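PDB 2DYJ: ribosome-binding factor A from Thermus thermophilus, which assists late maturation of the 30S ribosomal subunit, binding free 30S subunits and supporting efficient processing of 16S rRNA. Local coordinates for residues Q21-D25 against P26-L30; F87-W90 against R91-P94. All coordinates share one frame; numbering follows the deposited sequence.

Contact 1: Q21-D25 against P26-L30; sequences QALED and PRLFL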
loop_
_atom_site.group_PDB
_atom_site.type_symbol
_atom_site.label_atom_id
_atom_site.label_comp_id
_atom_site.label_asym_id
_atom_site.label_seq_id
_atom_site.Cartn_x
_atom_site.Cartn_y
_atom_site.Cartn_z
ATOM N N GLN A 21 1.062 7.225 5.959
ATOM C CA GLN A 21 1.319 8.557 6.494
ATOM C C GLN A 21 1.505 8.456 8.005
ATOM O O GLN A 21 2.215 9.258 8.596
ATOM C CB GLN A 21 0.141 9.489 6.172
ATOM C CG GLN A 21 0.472 10.678 5.268
ATOM C CD GLN A 21 0.690 11.979 6.044
ATOM O OE1 GLN A 21 1.512 12.043 6.966
ATOM N NE2 GLN A 21 -0.047 13.023 5.668
ATOM N N ALA A 22 0.870 7.464 8.624
ATOM C CA ALA A 22 0.978 7.274 10.079
ATOM C C ALA A 22 2.307 6.644 10.507
ATOM O O ALA A 22 2.668 6.686 11.690
ATOM C CB ALA A 22 -0.184 6.426 10.590
ATOM N N LEU A 23 3.033 6.058 9.556
ATOM C CA LEU A 23 4.331 5.461 9.876
ATOM C C LEU A 23 5.342 6.589 10.079
ATOM O O LEU A 23 5.193 7.679 9.526
ATOM C CB LEU A 23 4.788 4.546 8.739
ATOM C CG LEU A 23 3.885 3.333 8.501
ATOM C CD1 LEU A 23 4.437 2.504 7.334
ATOM C CD2 LEU A 23 3.812 2.487 9.776
ATOM N N GLU A 24 6.382 6.332 10.856
ATOM C CA GLU A 24 7.370 7.374 11.110
ATOM C C GLU A 24 8.663 7.255 10.319
ATOM O O GLU A 24 9.503 8.151 10.362
ATOM C CB GLU A 24 7.690 7.424 12.603
ATOM C CG GLU A 24 6.507 7.849 13.476
ATOM C CD GLU A 24 5.830 9.121 12.977
ATOM O OE1 GLU A 24 6.538 10.104 12.668
ATOM O OE2 GLU A 24 4.581 9.142 12.900
ATOM N N ASP A 25 8.828 6.162 9.587
ATOM C CA ASP A 25 10.060 5.970 8.824
ATOM C C ASP A 25 10.403 7.184 7.941
ATOM O O ASP A 25 9.619 7.594 7.070
ATOM C CB ASP A 25 9.953 4.695 7.975
ATOM C CG ASP A 25 11.310 4.131 7.604
ATOM O OD1 ASP A 25 12.145 4.914 7.135
ATOM O OD2 ASP A 25 11.552 2.914 7.777
ATOM N N PRO A 26 11.582 7.786 8.160
ATOM C CA PRO A 26 11.979 8.945 7.353
ATOM C C PRO A 26 12.093 8.661 5.847
ATOM O O PRO A 26 11.996 9.583 5.026
ATOM C CB PRO A 26 13.307 9.381 7.987
ATOM C CG PRO A 26 13.781 8.173 8.742
ATOM C CD PRO A 26 12.522 7.570 9.274
ATOM N N ARG A 27 12.285 7.395 5.489
ATOM C CA ARG A 27 12.377 7.006 4.084
ATOM C C ARG A 27 11.029 7.207 3.389
ATOM O O ARG A 27 10.947 7.241 2.161
ATOM C CB ARG A 27 12.804 5.542 3.974
ATOM C CG ARG A 27 14.254 5.307 4.402
ATOM C CD ARG A 27 14.625 3.827 4.400
ATOM N NE ARG A 27 13.919 3.086 5.447
ATOM C CZ ARG A 27 14.005 1.765 5.604
ATOM N NH1 ARG A 27 14.764 1.038 4.783
ATOM N NH2 ARG A 27 13.350 1.167 6.585
ATOM N N LEU A 28 9.974 7.369 4.182
ATOM C CA LEU A 28 8.622 7.555 3.644
ATOM C C LEU A 28 8.158 9.005 3.654
ATOM O O LEU A 28 6.992 9.281 3.355
ATOM C CB LEU A 28 7.621 6.726 4.462
ATOM C CG LEU A 28 7.927 5.238 4.607
ATOM C CD1 LEU A 28 6.856 4.587 5.478
ATOM C CD2 LEU A 28 7.976 4.577 3.239
ATOM N N PHE A 29 9.036 9.935 4.009
ATOM C CA PHE A 29 8.625 11.343 4.057
ATOM C C PHE A 29 8.195 11.822 2.660
ATOM O O PHE A 29 8.908 11.620 1.679
ATOM C CB PHE A 29 9.767 12.213 4.607
ATOM C CG PHE A 29 9.431 13.683 4.684
ATOM C CD1 PHE A 29 8.224 14.109 5.240
ATOM C CD2 PHE A 29 10.308 14.640 4.183
ATOM C CE1 PHE A 29 7.894 15.470 5.294
ATOM C CE2 PHE A 29 9.988 16.006 4.232
ATOM C CZ PHE A 29 8.783 16.419 4.786
ATOM N N LEU A 30 7.009 12.424 2.591
ATOM C CA LEU A 30 6.427 12.943 1.355
ATOM C C LEU A 30 6.028 11.893 0.326
ATOM O O LEU A 30 5.672 12.231 -0.809
ATOM C CB LEU A 30 7.366 13.949 0.692
ATOM C CG LEU A 30 7.700 15.162 1.558
ATOM C CD1 LEU A 30 8.477 16.181 0.715
ATOM C CD2 LEU A 30 6.407 15.772 2.099
#

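Contact 2: F87-W90 against R91-P94; sequences FLPW and RASP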
loop_
_atom_site.group_PDB
_atom_site.type_symbol
_atom_site.label_atom_id
_atom_site.label_comp_id
_atom_site.label_asym_id
_atom_site.label_seq_id
_atom_site.Cartn_x
_atom_site.Cartn_y
_atom_site.Cartn_z
ATOM N N PHE A 87 4.929 -3.717 -2.918
ATOM C CA PHE A 87 5.155 -2.303 -3.192
ATOM C C PHE A 87 5.994 -2.097 -4.438
ATOM O O PHE A 87 7.079 -2.665 -4.566
ATOM C CB PHE A 87 5.807 -1.660 -1.986
ATOM C CG PHE A 87 4.957 -1.772 -0.747
ATOM C CD1 PHE A 87 3.911 -0.889 -0.533
ATOM C CD2 PHE A 87 5.194 -2.790 0.182
ATOM C CE1 PHE A 87 3.090 -1.012 0.613
ATOM C CE2 PHE A 87 4.384 -2.925 1.331
ATOM C CZ PHE A 87 3.335 -2.030 1.538
ATOM N N LEU A 88 5.477 -1.266 -5.338
ATOM C CA LEU A 88 6.140 -0.993 -6.612
ATOM C C LEU A 88 6.244 0.499 -6.896
ATOM O O LEU A 88 5.498 1.306 -6.353
ATOM C CB LEU A 88 5.343 -1.652 -7.752
ATOM C CG LEU A 88 5.139 -3.175 -7.628
ATOM C CD1 LEU A 88 4.045 -3.659 -8.560
ATOM C CD2 LEU A 88 6.454 -3.882 -7.946
ATOM N N PRO A 89 7.189 0.888 -7.765
ATOM C CA PRO A 89 7.359 2.302 -8.117
ATOM C C PRO A 89 6.141 2.746 -8.943
ATOM O O PRO A 89 5.530 1.916 -9.637
ATOM C CB PRO A 89 8.648 2.298 -8.931
ATOM C CG PRO A 89 8.616 0.943 -9.589
ATOM C CD PRO A 89 8.190 0.048 -8.443
ATOM N N TRP A 90 5.794 4.034 -8.870
ATOM C CA TRP A 90 4.631 4.549 -9.593
ATOM C C TRP A 90 4.686 4.334 -11.092
ATOM O O TRP A 90 3.649 4.239 -11.743
ATOM C CB TRP A 90 4.415 6.049 -9.335
ATOM C CG TRP A 90 5.380 6.959 -10.068
ATOM C CD1 TRP A 90 6.632 7.326 -9.659
ATOM C CD2 TRP A 90 5.167 7.608 -11.339
ATOM N NE1 TRP A 90 7.210 8.160 -10.591
ATOM C CE2 TRP A 90 6.336 8.349 -11.631
ATOM C CE3 TRP A 90 4.101 7.636 -12.255
ATOM C CZ2 TRP A 90 6.474 9.113 -12.805
ATOM C CZ3 TRP A 90 4.237 8.399 -13.427
ATOM C CH2 TRP A 90 5.416 9.123 -13.685
ATOM N N ARG A 91 5.882 4.262 -11.653
ATOM C CA ARG A 91 5.981 4.068 -13.093
ATOM C C ARG A 91 5.411 2.717 -13.520
ATOM O O ARG A 91 4.991 2.535 -14.662
ATOM C CB ARG A 91 7.431 4.199 -13.541
ATOM C CG ARG A 91 8.372 3.182 -12.945
ATOM C CD ARG A 91 9.759 3.260 -13.606
ATOM N NE ARG A 91 10.636 2.221 -13.082
ATOM C CZ ARG A 91 11.280 2.300 -11.922
ATOM N NH1 ARG A 91 11.159 3.380 -11.167
ATOM N NH2 ARG A 91 12.016 1.281 -11.505
ATOM N N ALA A 92 5.357 1.776 -12.587
ATOM C CA ALA A 92 4.849 0.455 -12.889
ATOM C C ALA A 92 3.322 0.276 -12.847
ATOM O O ALA A 92 2.827 -0.789 -13.200
ATOM C CB ALA A 92 5.522 -0.568 -11.964
ATOM N N SER A 93 2.560 1.289 -12.446
ATOM C CA SER A 93 1.107 1.102 -12.379
ATOM C C SER A 93 0.454 0.829 -13.743
ATOM O O SER A 93 0.762 1.486 -14.748
ATOM C CB SER A 93 0.423 2.294 -11.688
ATOM O OG SER A 93 0.642 3.511 -12.376
ATOM N N PRO A 94 -0.470 -0.153 -13.785
ATOM C CA PRO A 94 -1.200 -0.567 -14.991
ATOM C C PRO A 94 -2.036 0.531 -15.653
ATOM O O PRO A 94 -1.825 0.773 -16.865
ATOM C CB PRO A 94 -2.048 -1.737 -14.487
ATOM C CG PRO A 94 -2.321 -1.363 -13.061
ATOM C CD PRO A 94 -0.973 -0.876 -12.598
#

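Contact 1: Q21-D25 against P26-L30
Asp-25 and Arg-27 form a side-on salt bridge in which two guanidinium nitrogens meet the two carboxylate oxygens. NH2 of Arg-27 reaches OD2 of Asp-25 at 2.8 Å, and NE of Arg-27 reaches OD1 of Asp-25 at 3.1 Å with an almost straight N-H (170°). Both oxygens are used on their syn sides and lie close to the guanidinium plane, whereas both nitrogens stand somewhat out of the carboxylate plane, consistent with the 32° between the two flat groups. OD1 of Asp-25 also takes the backbone N of Arg-27 on its anti side (3.0 Å), closing an Asx turn at the start of the 3-10 segment 26-28. The bend at chi3 of Arg-27 (-68°) turns the guanidinium toward the carboxylate, and three bonds in all hold the carboxylate. The turn itself is closed by the backbone, Leu-28 N to Asp-25 O at 2.9 Å, followed by Phe-29 N to Pro-26 O. On the apolar side, CD1 of Leu-28 meets CD1 of Leu-23 at 3.7 Å and also lies against CB of Leu-23. The segment belongs to the connection from helix 5-21 to strand 32-38; Asp-25, Arg-27 and Leu-28 rest on Ala-61 of helix 55-64, Leu-28 also touches Leu-62 there, and Leu-23 packs on Ala-65.

Contact 2: F87-W90 against R91-P94
Pro-89 and Ala-92 are joined by a backbone bond from Ala-92 N to Pro-89 O (3.0 Å), and Ser-93 N repeats the i to i+3 pattern on Trp-90 O at 3.2 Å, so the chain leaves strand 84-89 through a short 3-10 turn. Both donors stand well above the planes of the carbonyls they meet, by 47° at Pro-89 and 61° at Trp-90, consistent with a tightly wound turn. Among the side chains, Arg-91 folds back over Pro-89. CG of Pro-89 sits over the centre of one guanidinium face, 3.7 Å above its plane, while NH1 of Arg-91 comes to 3.5 Å from CB of Pro-89. With chi1 at 62°, CG of Arg-91 stands between its backbone N and carbonyl carbon, and the chain then runs extended to NE, which carries the flat group across the proline ring. The indole of Trp-90 lies beside the start of the turn, with the backbone N of Arg-91 over one of its faces, 3.2 Å from CG of Trp-90. CB of Ala-92 approaches CG of Pro-89 at 4.2 Å and lies near CB of Leu-88, a loose apolar contact where the strand ends. OG of Ser-93 comes near O of Trp-90, but its firmer partner is Glu-34 of strand 32-38. NH1 of Arg-91 forms a salt bridge with Glu-55 of helix 55-64, whose side chain also touches Pro-89. The proline thus gives the guanidinium an apolar floor while Glu-55 answers its charge, an arrangement that probably limits the swing of a long side chain on an otherwise exposed turn.

How the contacts relate
From the N terminus, helix 5-21 gives way to the 3-10 turn of contact 1, which reverses the chain ahead of strand 32-38, the first strand of the sheet. Strand 44-50 and the helices 55-64 and 66-74 follow before strand 84-89 runs into contact 2, close to the end of the modelled chain. The two contacts are in series, neither nested nor crossed, with centres about 18 Å apart and nearest atoms about 7 Å apart. Helix 55-64 is their common neighbour: contact 1 leans on its Ala-61 and Leu-62, whereas contact 2 reaches its Glu-55 and Leu-59. Contact 2 also meets the sheet, through Glu-34 and Tyr-48.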